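Side-chain contacts in halogenase PltM (Pseudomonas fluorescens, PDB 6BZN), which halogenates phenolic compounds, accepting an unusually wide range of substrates and halides, and probably depends on a flavin cofactor: residues 288-291 and 292-295; 336-339 and 340-344; 375-379 and 380-384. One frame throughout, in Å; residues are numbered along the deposited sequence.

Contact 1: residues 288-291 and 292-295; sequences TEAP and EIEF
The N-terminal end of helix 291-301 is built here, with Ala290 at the N-cap position and Glu294, in the first turn, reaching back to the chain that leads into the helix. The Glu294 carboxylate holds two successive backbone amides through a single oxygen. Thr288 N donates to Glu294 OE2 at 2.9 Å from above the carboxylate plane, 53° out of it, whereas Glu289 N, also 2.9 Å from Glu294 OE2, meets the anti lone pair. Glu294 reaches them because CG lies beside its own backbone N (chi1 -69°) and the chain bends again at chi2. The helical bonds begin alongside, with Glu294 N 2.9 Å from Ala290 O and Phe295 N 2.9 Å from Pro291 O.

The Glu289 side chain crosses Ile293 at about a right angle. Glu289 OE1 comes within 3.5 Å of Ile293 CG2, while Ala290 CB approaches Ile293 CD1 at 4.1 Å. The carboxylates of Glu289 and Glu294 are turned steeply against each other, and their OE2 atoms are 4.6 Å apart. Lys297 forms salt bridges with both, and Tyr285 OH is hydrogen-bonded to Glu294 OE1. With an alanine at Glu294, the amides of Thr288 and Glu289 would probably lose their shared acceptor and the approach to the helix would be freer to turn. Two acids so close would be expected to repel, so the lysine paired with both probably helps keep them ionised, letting a charged oxygen serve as acceptor for the incoming backbone.

Contact 2: residues 336-339 and 340-344; sequences FCLL and PQATG
The flat peptide group joining Leu339 to Pro340 takes Thr343 on one face: Thr343 OG1 donates to Leu339 O over 2.9 Å from 60° above the carbonyl plane. At the nitrogen end of this group, Pro340 CD lies 3.3 Å from Leu339 CB, a closeness that comes largely from the peptide link between them. This is a strand-turn-helix junction in which strand 336-338, an outermost strand of the five-stranded parallel sheet, runs through Leu339 at the N-cap position into helix 340-343.

The threonine hydroxyl stands beside its own backbone N (chi1 -56°), a rotation that returns it to the start of the helical turn. Thr343 N adds a weak bond of 3.1 Å to Leu339 O, and the same Thr343 OG1 is also hydrogen-bonded to Asn331 ND2. At the end of the strand, Leu338 CB packs against Ala342 CB at 4.0 Å. The turn carries Gln341, which binds FAD in another structure of this protein, and Leu339 lies beside Ala34 of a further FAD site. Pro340 O, in the first residue of the helix, accepts from Thr343 N at 2.9 Å and from Gly344 N, just past its last residue, at 2.8 Å.

Contact 3: residues 375-379 and 380-384; sequences NRWQR and EQFIE
Hydrogen bonds given and taken by the side-chain amide of Gln381 clasp the chain entering helix 383-406, beyond the end of helix 352-374. Gln381 NE2 donates to Arg376 O at 2.7 Å, with an N-H...O angle of 160°; the acceptor lies in the plane of the amide, although the donor stands above the carbonyl plane of Arg376. The other end of the amide, Gln381 OE1, takes a weak bond of 2.9 Å from Gln378 N. Gln381 can span both because CG sits beside its backbone N (chi1 -66°) and the chain then runs out extended. Two backbone bonds of 3-10 type turn the chain here, Gln381 N to Gln378 O at 3.0 Å and Phe382 N to Arg379 O at 2.9 Å.

Aromatic packing comes next. Trp377 CE3 meets the edge of the Phe382 ring, near its plane, 4.0 Å from Phe382 CZ, while Gln381 CB lies over the centre of one face of that phenylalanine. Phe188, of strand 188-191 in the parallel sheet, meets both rings and links the pair to that sheet.

Guanidinium groups make the third kind of contact. Ile383 CD1 lies over one face of the Arg379 group, 3.5 Å from Arg379 NH2, and Gln381 CD lies over one face of that of Arg376. Arg379 runs out extended to a salt bridge with Glu386. One amide thus serves as both donor and acceptor, which probably limits its rotation, although the bond to OE1 is weak, and Arg379 covers an aliphatic branch with a flat face while NH1 keeps its polar partners, Glu386 and the carbonyl of Val332.

All three contacts are local and in series along the chain, so none nests in or crosses another. Contact 1 comes first, where the loop after strand 273-281 enters helix 291-301. Contact 2 follows, leading from an outermost strand of the parallel sheet into helix 340-343, and contact 3 closes the connection between the long helices 352-374 and 383-406. Contacts 1 and 3 lie on opposite sides of the chain's centre, their nearest atoms about 37 Å apart. Contacts 2 and 3 approach to about 5 Å without touching; helix 383-406, entered through contact 3, packs on Pro340 and Thr343 of contact 2 through Cys389.

Contact 1: residues 288-291 and 292-295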
ATOM      1  N   THR A 288      -9.559 -19.474 -15.276  1.00 24.39           N
ATOM      2  CA  THR A 288      -9.368 -19.984 -16.637  1.00 26.13           C
ATOM      3  C   THR A 288     -10.063 -19.182 -17.727  1.00 26.69           C
ATOM      4  O   THR A 288      -9.724 -19.341 -18.898  1.00 28.02           O
ATOM      5  CB  THR A 288      -9.879 -21.434 -16.746  1.00 25.79           C
ATOM      6  OG1 THR A 288     -11.200 -21.520 -16.201  1.00 25.60           O
ATOM      7  CG2 THR A 288      -8.969 -22.364 -15.998  1.00 26.64           C
ATOM      8  N   GLU A 289     -11.020 -18.329 -17.369  1.00 26.02           N
ATOM      9  CA  GLU A 289     -11.877 -17.685 -18.368  1.00 25.13           C
ATOM     10  C   GLU A 289     -11.706 -16.173 -18.336  1.00 23.05           C
ATOM     11  O   GLU A 289     -10.952 -15.646 -17.521  1.00 21.63           O
ATOM     12  CB  GLU A 289     -13.321 -18.088 -18.118  1.00 26.32           C
ATOM     13  CG  GLU A 289     -13.521 -19.602 -18.153  1.00 28.11           C
ATOM     14  CD  GLU A 289     -14.972 -19.989 -18.102  1.00 29.08           C
ATOM     15  OE1 GLU A 289     -15.648 -19.881 -19.145  1.00 31.84           O
ATOM     16  OE2 GLU A 289     -15.439 -20.392 -17.017  1.00 30.80           O
ATOM     17  N   ALA A 290     -12.410 -15.482 -19.229  1.00 22.12           N
ATOM     18  CA  ALA A 290     -12.296 -14.034 -19.335  1.00 21.81           C
ATOM     19  C   ALA A 290     -12.681 -13.348 -18.016  1.00 20.76           C
ATOM     20  O   ALA A 290     -13.484 -13.890 -17.249  1.00 19.19           O
ATOM     21  CB  ALA A 290     -13.157 -13.523 -20.474  1.00 22.61           C
ATOM     22  N   PRO A 291     -12.112 -12.155 -17.746  1.00 19.83           N
ATOM     23  CA  PRO A 291     -12.406 -11.499 -16.459  1.00 19.65           C
ATOM     24  C   PRO A 291     -13.893 -11.383 -16.111  1.00 19.53           C
ATOM     25  O   PRO A 291     -14.273 -11.749 -14.999  1.00 19.59           O
ATOM     26  CB  PRO A 291     -11.748 -10.124 -16.607  1.00 18.73           C
ATOM     27  CG  PRO A 291     -10.595 -10.389 -17.518  1.00 19.21           C
ATOM     28  CD  PRO A 291     -11.097 -11.405 -18.512  1.00 19.32           C
ATOM     29  N   GLU A 292     -14.741 -10.930 -17.039  1.00 20.13           N
ATOM     30  CA  GLU A 292     -16.182 -10.836 -16.728  1.00 20.95           C
ATOM     31  C   GLU A 292     -16.824 -12.204 -16.389  1.00 20.45           C
ATOM     32  O   GLU A 292     -17.697 -12.279 -15.509  1.00 19.53           O
ATOM     33  CB  GLU A 292     -16.958 -10.099 -17.831  1.00 22.65           C
ATOM     34  CG  GLU A 292     -18.431  -9.816 -17.527  1.00 25.15           C
ATOM     35  CD  GLU A 292     -18.699  -8.981 -16.262  1.00 27.48           C
ATOM     36  OE1 GLU A 292     -19.783  -9.206 -15.656  1.00 27.95           O
ATOM     37  OE2 GLU A 292     -17.872  -8.103 -15.868  1.00 25.58           O
ATOM     38  N   ILE A 293     -16.372 -13.272 -17.039  1.00 20.26           N
ATOM     39  CA  ILE A 293     -16.879 -14.623 -16.743  1.00 20.72           C
ATOM     40  C   ILE A 293     -16.416 -15.067 -15.342  1.00 19.34           C
ATOM     41  O   ILE A 293     -17.202 -15.601 -14.562  1.00 18.77           O
ATOM     42  CB  ILE A 293     -16.479 -15.651 -17.839  1.00 22.44           C
ATOM     43  CG1 ILE A 293     -17.165 -15.295 -19.170  1.00 24.05           C
ATOM     44  CG2 ILE A 293     -16.849 -17.076 -17.418  1.00 22.56           C
ATOM     45  CD1 ILE A 293     -16.464 -15.869 -20.390  1.00 24.99           C
ATOM     46  N   GLU A 294     -15.153 -14.819 -15.020  1.00 18.10           N
ATOM     47  CA  GLU A 294     -14.642 -15.120 -13.678  1.00 18.06           C
ATOM     48  C   GLU A 294     -15.399 -14.320 -12.607  1.00 17.25           C
ATOM     49  O   GLU A 294     -15.720 -14.853 -11.542  1.00 17.17           O
ATOM     50  CB  GLU A 294     -13.137 -14.868 -13.590  1.00 18.30           C
ATOM     51  CG  GLU A 294     -12.278 -15.837 -14.398  1.00 19.00           C
ATOM     52  CD  GLU A 294     -12.289 -17.273 -13.858  1.00 20.09           C
ATOM     53  OE1 GLU A 294     -12.463 -17.484 -12.635  1.00 19.98           O
ATOM     54  OE2 GLU A 294     -12.102 -18.202 -14.672  1.00 20.13           O
ATOM     55  N   PHE A 295     -15.720 -13.062 -12.904  1.00 16.89           N
ATOM     56  CA  PHE A 295     -16.487 -12.228 -11.985  1.00 16.94           C
ATOM     57  C   PHE A 295     -17.865 -12.849 -11.718  1.00 17.86           C
ATOM     58  O   PHE A 295     -18.248 -13.043 -10.563  1.00 17.09           O
ATOM     59  CB  PHE A 295     -16.619 -10.792 -12.526  1.00 16.37           C
ATOM     60  CG  PHE A 295     -17.305  -9.840 -11.580  1.00 15.89           C
ATOM     61  CD1 PHE A 295     -16.787  -9.605 -10.308  1.00 15.42           C
ATOM     62  CD2 PHE A 295     -18.457  -9.149 -11.971  1.00 15.64           C
ATOM     63  CE1 PHE A 295     -17.419  -8.733  -9.430  1.00 15.14           C
ATOM     64  CE2 PHE A 295     -19.087  -8.266 -11.103  1.00 15.83           C
ATOM     65  CZ  PHE A 295     -18.566  -8.056  -9.828  1.00 16.11           C
TER

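Contact 2: residues 336-339 and 340-344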
ATOM      1  N   PHE A 336      22.096   4.162  -8.651  1.00 14.92           N
ATOM      2  CA  PHE A 336      20.658   3.960  -8.789  1.00 14.74           C
ATOM      3  C   PHE A 336      20.000   3.552  -7.491  1.00 14.26           C
ATOM      4  O   PHE A 336      20.643   3.067  -6.565  1.00 14.33           O
ATOM      5  CB  PHE A 336      20.328   2.920  -9.864  1.00 14.81           C
ATOM      6  CG  PHE A 336      20.676   1.509  -9.472  1.00 15.12           C
ATOM      7  CD1 PHE A 336      19.767   0.715  -8.786  1.00 15.09           C
ATOM      8  CD2 PHE A 336      21.920   0.982  -9.775  1.00 15.57           C
ATOM      9  CE1 PHE A 336      20.080  -0.591  -8.430  1.00 15.18           C
ATOM     10  CE2 PHE A 336      22.242  -0.323  -9.416  1.00 15.91           C
ATOM     11  CZ  PHE A 336      21.323  -1.106  -8.737  1.00 15.61           C
ATOM     12  N   CYS A 337      18.689   3.759  -7.463  1.00 14.37           N
ATOM     13  CA  CYS A 337      17.829   3.194  -6.438  1.00 14.39           C
ATOM     14  C   CYS A 337      16.503   2.843  -7.094  1.00 14.17           C
ATOM     15  O   CYS A 337      15.963   3.629  -7.891  1.00 12.94           O
ATOM     16  CB  CYS A 337      17.613   4.173  -5.292  1.00 14.98           C
ATOM     17  SG  CYS A 337      16.337   3.644  -4.109  1.00 17.15           S
ATOM     18  N   LEU A 338      16.012   1.646  -6.780  1.00 13.74           N
ATOM     19  CA  LEU A 338      14.662   1.244  -7.125  1.00 14.19           C
ATOM     20  C   LEU A 338      13.773   1.593  -5.947  1.00 13.82           C
ATOM     21  O   LEU A 338      14.042   1.185  -4.818  1.00 12.80           O
ATOM     22  CB  LEU A 338      14.570  -0.263  -7.374  1.00 15.58           C
ATOM     23  CG  LEU A 338      15.032  -0.825  -8.716  1.00 17.91           C
ATOM     24  CD1 LEU A 338      16.369  -0.295  -9.160  1.00 18.42           C
ATOM     25  CD2 LEU A 338      15.011  -2.343  -8.678  1.00 18.49           C
ATOM     26  N   LEU A 339      12.715   2.346  -6.209  1.00 12.94           N
ATOM     27  CA  LEU A 339      11.698   2.554  -5.192  1.00 13.43           C
ATOM     28  C   LEU A 339      10.895   1.258  -4.980  1.00 12.91           C
ATOM     29  O   LEU A 339      11.043   0.290  -5.745  1.00 12.17           O
ATOM     30  CB  LEU A 339      10.816   3.747  -5.558  1.00 13.80           C
ATOM     31  CG  LEU A 339      11.442   5.132  -5.397  1.00 14.29           C
ATOM     32  CD1 LEU A 339      10.378   6.171  -5.729  1.00 14.56           C
ATOM     33  CD2 LEU A 339      12.004   5.393  -4.013  1.00 14.76           C
ATOM     34  N   PRO A 340      10.065   1.208  -3.918  1.00 13.18           N
ATOM     35  CA  PRO A 340       9.445  -0.086  -3.579  1.00 13.39           C
ATOM     36  C   PRO A 340       8.649  -0.789  -4.658  1.00 13.67           C
ATOM     37  O   PRO A 340       8.855  -1.982  -4.833  1.00 13.32           O
ATOM     38  CB  PRO A 340       8.570   0.260  -2.381  1.00 12.99           C
ATOM     39  CG  PRO A 340       9.392   1.295  -1.690  1.00 12.97           C
ATOM     40  CD  PRO A 340       9.911   2.163  -2.808  1.00 12.73           C
ATOM     41  N   GLN A 341       7.792  -0.101  -5.406  1.00 14.88           N
ATOM     42  CA  GLN A 341       7.044  -0.786  -6.483  1.00 16.57           C
ATOM     43  C   GLN A 341       7.944  -1.454  -7.529  1.00 16.36           C
ATOM     44  O   GLN A 341       7.607  -2.526  -8.050  1.00 16.32           O
ATOM     45  CB  GLN A 341       6.093   0.165  -7.208  1.00 19.11           C
ATOM     46  CG  GLN A 341       4.892   0.598  -6.410  1.00 21.59           C
ATOM     47  CD  GLN A 341       3.834  -0.494  -6.259  1.00 25.80           C
ATOM     48  OE1 GLN A 341       3.485  -0.868  -5.138  1.00 28.23           O
ATOM     49  NE2 GLN A 341       3.292  -0.980  -7.384  1.00 28.41           N
ATOM     50  N   ALA A 342       9.067  -0.810  -7.844  1.00 14.58           N
ATOM     51  CA  ALA A 342      10.048  -1.381  -8.752  1.00 14.63           C
ATOM     52  C   ALA A 342      10.823  -2.559  -8.128  1.00 14.43           C
ATOM     53  O   ALA A 342      11.417  -3.345  -8.856  1.00 15.65           O
ATOM     54  CB  ALA A 342      11.005  -0.305  -9.224  1.00 14.54           C
ATOM     55  N   THR A 343      10.827  -2.655  -6.797  1.00 13.54           N
ATOM     56  CA  THR A 343      11.593  -3.653  -6.045  1.00 13.25           C
ATOM     57  C   THR A 343      10.794  -4.887  -5.702  1.00 13.22           C
ATOM     58  O   THR A 343      11.250  -6.021  -5.910  1.00 13.75           O
ATOM     59  CB  THR A 343      12.085  -3.038  -4.709  1.00 13.18           C
ATOM     60  OG1 THR A 343      12.835  -1.858  -4.996  1.00 12.69           O
ATOM     61  CG2 THR A 343      12.958  -3.987  -3.945  1.00 13.31           C
ATOM     62  N   GLY A 344       9.611  -4.671  -5.132  1.00 12.51           N
ATOM     63  CA  GLY A 344       8.789  -5.772  -4.693  1.00 12.98           C
ATOM     64  C   GLY A 344       7.350  -5.387  -4.472  1.00 13.38           C
ATOM     65  O   GLY A 344       7.061  -4.243  -4.135  1.00 14.32           O
TER

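Contact 3: residues 375-379 and 380-384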
ATOM      1  N   ASN A 375      29.170  15.040  -3.618  1.00 25.90           N
ATOM      2  CA  ASN A 375      29.599  14.347  -4.833  1.00 27.68           C
ATOM      3  C   ASN A 375      30.231  12.973  -4.548  1.00 28.43           C
ATOM      4  O   ASN A 375      31.292  12.629  -5.077  1.00 29.39           O
ATOM      5  CB  ASN A 375      30.544  15.236  -5.663  1.00 30.17           C
ATOM      6  CG  ASN A 375      30.835  14.664  -7.051  1.00 32.06           C
ATOM      7  OD1 ASN A 375      29.951  14.125  -7.729  1.00 34.20           O
ATOM      8  ND2 ASN A 375      32.086  14.777  -7.474  1.00 35.64           N
ATOM      9  N   ARG A 376      29.565  12.203  -3.696  1.00 26.91           N
ATOM     10  CA  ARG A 376      29.959  10.835  -3.399  1.00 28.17           C
ATOM     11  C   ARG A 376      28.779   9.941  -3.727  1.00 24.73           C
ATOM     12  O   ARG A 376      27.682  10.150  -3.212  1.00 23.38           O
ATOM     13  CB  ARG A 376      30.346  10.695  -1.926  1.00 32.13           C
ATOM     14  CG  ARG A 376      31.669  11.364  -1.579  1.00 36.93           C
ATOM     15  CD  ARG A 376      31.746  11.767  -0.108  1.00 42.45           C
ATOM     16  NE  ARG A 376      31.526  10.637   0.805  1.00 48.64           N
ATOM     17  CZ  ARG A 376      30.394  10.349   1.465  1.00 53.82           C
ATOM     18  NH1 ARG A 376      29.291  11.103   1.363  1.00 57.06           N
ATOM     19  NH2 ARG A 376      30.362   9.276   2.255  1.00 54.69           N
ATOM     20  N   TRP A 377      29.012   8.964  -4.592  1.00 22.09           N
ATOM     21  CA  TRP A 377      27.962   8.077  -5.080  1.00 21.11           C
ATOM     22  C   TRP A 377      28.405   6.628  -4.953  1.00 20.98           C
ATOM     23  O   TRP A 377      28.975   6.039  -5.879  1.00 20.65           O
ATOM     24  CB  TRP A 377      27.628   8.442  -6.518  1.00 20.36           C
ATOM     25  CG  TRP A 377      27.101   9.838  -6.647  1.00 19.63           C
ATOM     26  CD1 TRP A 377      27.803  10.957  -6.995  1.00 20.00           C
ATOM     27  CD2 TRP A 377      25.761  10.267  -6.407  1.00 19.80           C
ATOM     28  NE1 TRP A 377      26.975  12.053  -7.009  1.00 19.63           N
ATOM     29  CE2 TRP A 377      25.715  11.660  -6.648  1.00 19.99           C
ATOM     30  CE3 TRP A 377      24.587   9.612  -6.025  1.00 19.38           C
ATOM     31  CZ2 TRP A 377      24.540  12.405  -6.515  1.00 19.34           C
ATOM     32  CZ3 TRP A 377      23.414  10.362  -5.887  1.00 19.11           C
ATOM     33  CH2 TRP A 377      23.400  11.734  -6.135  1.00 19.50           C
ATOM     34  N   GLN A 378      28.146   6.067  -3.778  1.00 21.59           N
ATOM     35  CA  GLN A 378      28.522   4.695  -3.456  1.00 21.94           C
ATOM     36  C   GLN A 378      27.332   3.947  -2.856  1.00 20.22           C
ATOM     37  O   GLN A 378      26.582   4.510  -2.041  1.00 19.46           O
ATOM     38  CB  GLN A 378      29.680   4.689  -2.460  1.00 24.30           C
ATOM     39  CG  GLN A 378      30.962   5.336  -2.986  1.00 27.49           C
ATOM     40  CD  GLN A 378      31.657   4.470  -4.028  1.00 30.06           C
ATOM     41  OE1 GLN A 378      32.009   3.330  -3.745  1.00 34.56           O
ATOM     42  NE2 GLN A 378      31.855   5.000  -5.230  1.00 32.29           N
ATOM     43  N   ARG A 379      27.194   2.681  -3.239  1.00 19.10           N
ATOM     44  CA  ARG A 379      26.111   1.813  -2.769  1.00 18.59           C
ATOM     45  C   ARG A 379      25.909   1.886  -1.256  1.00 19.42           C
ATOM     46  O   ARG A 379      24.770   1.976  -0.783  1.00 17.65           O
ATOM     47  CB  ARG A 379      26.383   0.365  -3.190  1.00 18.34           C
ATOM     48  CG  ARG A 379      25.481  -0.688  -2.547  1.00 18.86           C
ATOM     49  CD  ARG A 379      25.673  -2.071  -3.148  1.00 18.41           C
ATOM     50  NE  ARG A 379      25.252  -3.102  -2.198  1.00 18.13           N
ATOM     51  CZ  ARG A 379      23.986  -3.477  -1.986  1.00 18.17           C
ATOM     52  NH1 ARG A 379      22.972  -2.932  -2.664  1.00 17.46           N
ATOM     53  NH2 ARG A 379      23.729  -4.410  -1.091  1.00 18.25           N
ATOM     54  N   GLU A 380      27.005   1.835  -0.497  1.00 20.34           N
ATOM     55  CA  GLU A 380      26.913   1.788   0.961  1.00 22.89           C
ATOM     56  C   GLU A 380      26.177   2.992   1.572  1.00 20.29           C
ATOM     57  O   GLU A 380      25.547   2.857   2.615  1.00 19.43           O
ATOM     58  CB  GLU A 380      28.309   1.608   1.600  1.00 26.70           C
ATOM     59  CG  GLU A 380      28.304   1.148   3.065  1.00 32.38           C
ATOM     60  CD  GLU A 380      27.755  -0.268   3.313  1.00 36.62           C
ATOM     61  OE1 GLU A 380      27.497  -1.039   2.351  1.00 41.41           O
ATOM     62  OE2 GLU A 380      27.578  -0.617   4.504  1.00 40.96           O
ATOM     63  N   GLN A 381      26.207   4.147   0.902  1.00 18.45           N
ATOM     64  CA  GLN A 381      25.462   5.320   1.363  1.00 17.89           C
ATOM     65  C   GLN A 381      23.960   5.070   1.398  1.00 16.50           C
ATOM     66  O   GLN A 381      23.260   5.713   2.150  1.00 16.13           O
ATOM     67  CB  GLN A 381      25.723   6.538   0.464  1.00 19.50           C
ATOM     68  CG  GLN A 381      27.156   7.063   0.502  1.00 21.00           C
ATOM     69  CD  GLN A 381      27.509   7.890  -0.734  1.00 23.16           C
ATOM     70  OE1 GLN A 381      28.510   7.625  -1.412  1.00 23.80           O
ATOM     71  NE2 GLN A 381      26.673   8.868  -1.055  1.00 25.45           N
ATOM     72  N   PHE A 382      23.475   4.157   0.558  1.00 15.70           N
ATOM     73  CA  PHE A 382      22.028   3.911   0.423  1.00 15.38           C
ATOM     74  C   PHE A 382      21.588   2.590   1.046  1.00 14.95           C
ATOM     75  O   PHE A 382      20.440   2.187   0.900  1.00 14.30           O
ATOM     76  CB  PHE A 382      21.649   3.987  -1.056  1.00 14.91           C
ATOM     77  CG  PHE A 382      22.140   5.244  -1.727  1.00 15.20           C
ATOM     78  CD1 PHE A 382      21.585   6.467  -1.409  1.00 15.72           C
ATOM     79  CD2 PHE A 382      23.159   5.201  -2.670  1.00 15.86           C
ATOM     80  CE1 PHE A 382      22.042   7.632  -2.007  1.00 16.38           C
ATOM     81  CE2 PHE A 382      23.619   6.360  -3.271  1.00 16.14           C
ATOM     82  CZ  PHE A 382      23.060   7.580  -2.931  1.00 16.11           C
ATOM     83  N   ILE A 383      22.477   1.945   1.802  1.00 15.29           N
ATOM     84  CA  ILE A 383      22.216   0.583   2.267  1.00 16.02           C
ATOM     85  C   ILE A 383      20.983   0.487   3.168  1.00 15.78           C
ATOM     86  O   ILE A 383      20.258  -0.492   3.111  1.00 16.00           O
ATOM     87  CB  ILE A 383      23.465  -0.051   2.942  1.00 16.06           C
ATOM     88  CG1 ILE A 383      23.317  -1.566   3.061  1.00 16.95           C
ATOM     89  CG2 ILE A 383      23.763   0.575   4.297  1.00 16.40           C
ATOM     90  CD1 ILE A 383      23.383  -2.301   1.741  1.00 17.23           C
ATOM     91  N   GLU A 384      20.723   1.510   3.969  1.00 15.92           N
ATOM     92  CA  GLU A 384      19.558   1.485   4.844  1.00 16.42           C
ATOM     93  C   GLU A 384      18.240   1.651   4.076  1.00 15.38           C
ATOM     94  O   GLU A 384      17.185   1.243   4.569  1.00 14.66           O
ATOM     95  CB  GLU A 384      19.688   2.521   5.959  1.00 17.82           C
ATOM     96  CG  GLU A 384      20.864   2.255   6.903  1.00 19.60           C
ATOM     97  CD  GLU A 384      20.767   0.947   7.686  1.00 22.68           C
ATOM     98  OE1 GLU A 384      19.642   0.517   8.021  1.00 23.34           O
ATOM     99  OE2 GLU A 384      21.833   0.350   7.989  1.00 24.98           O
TER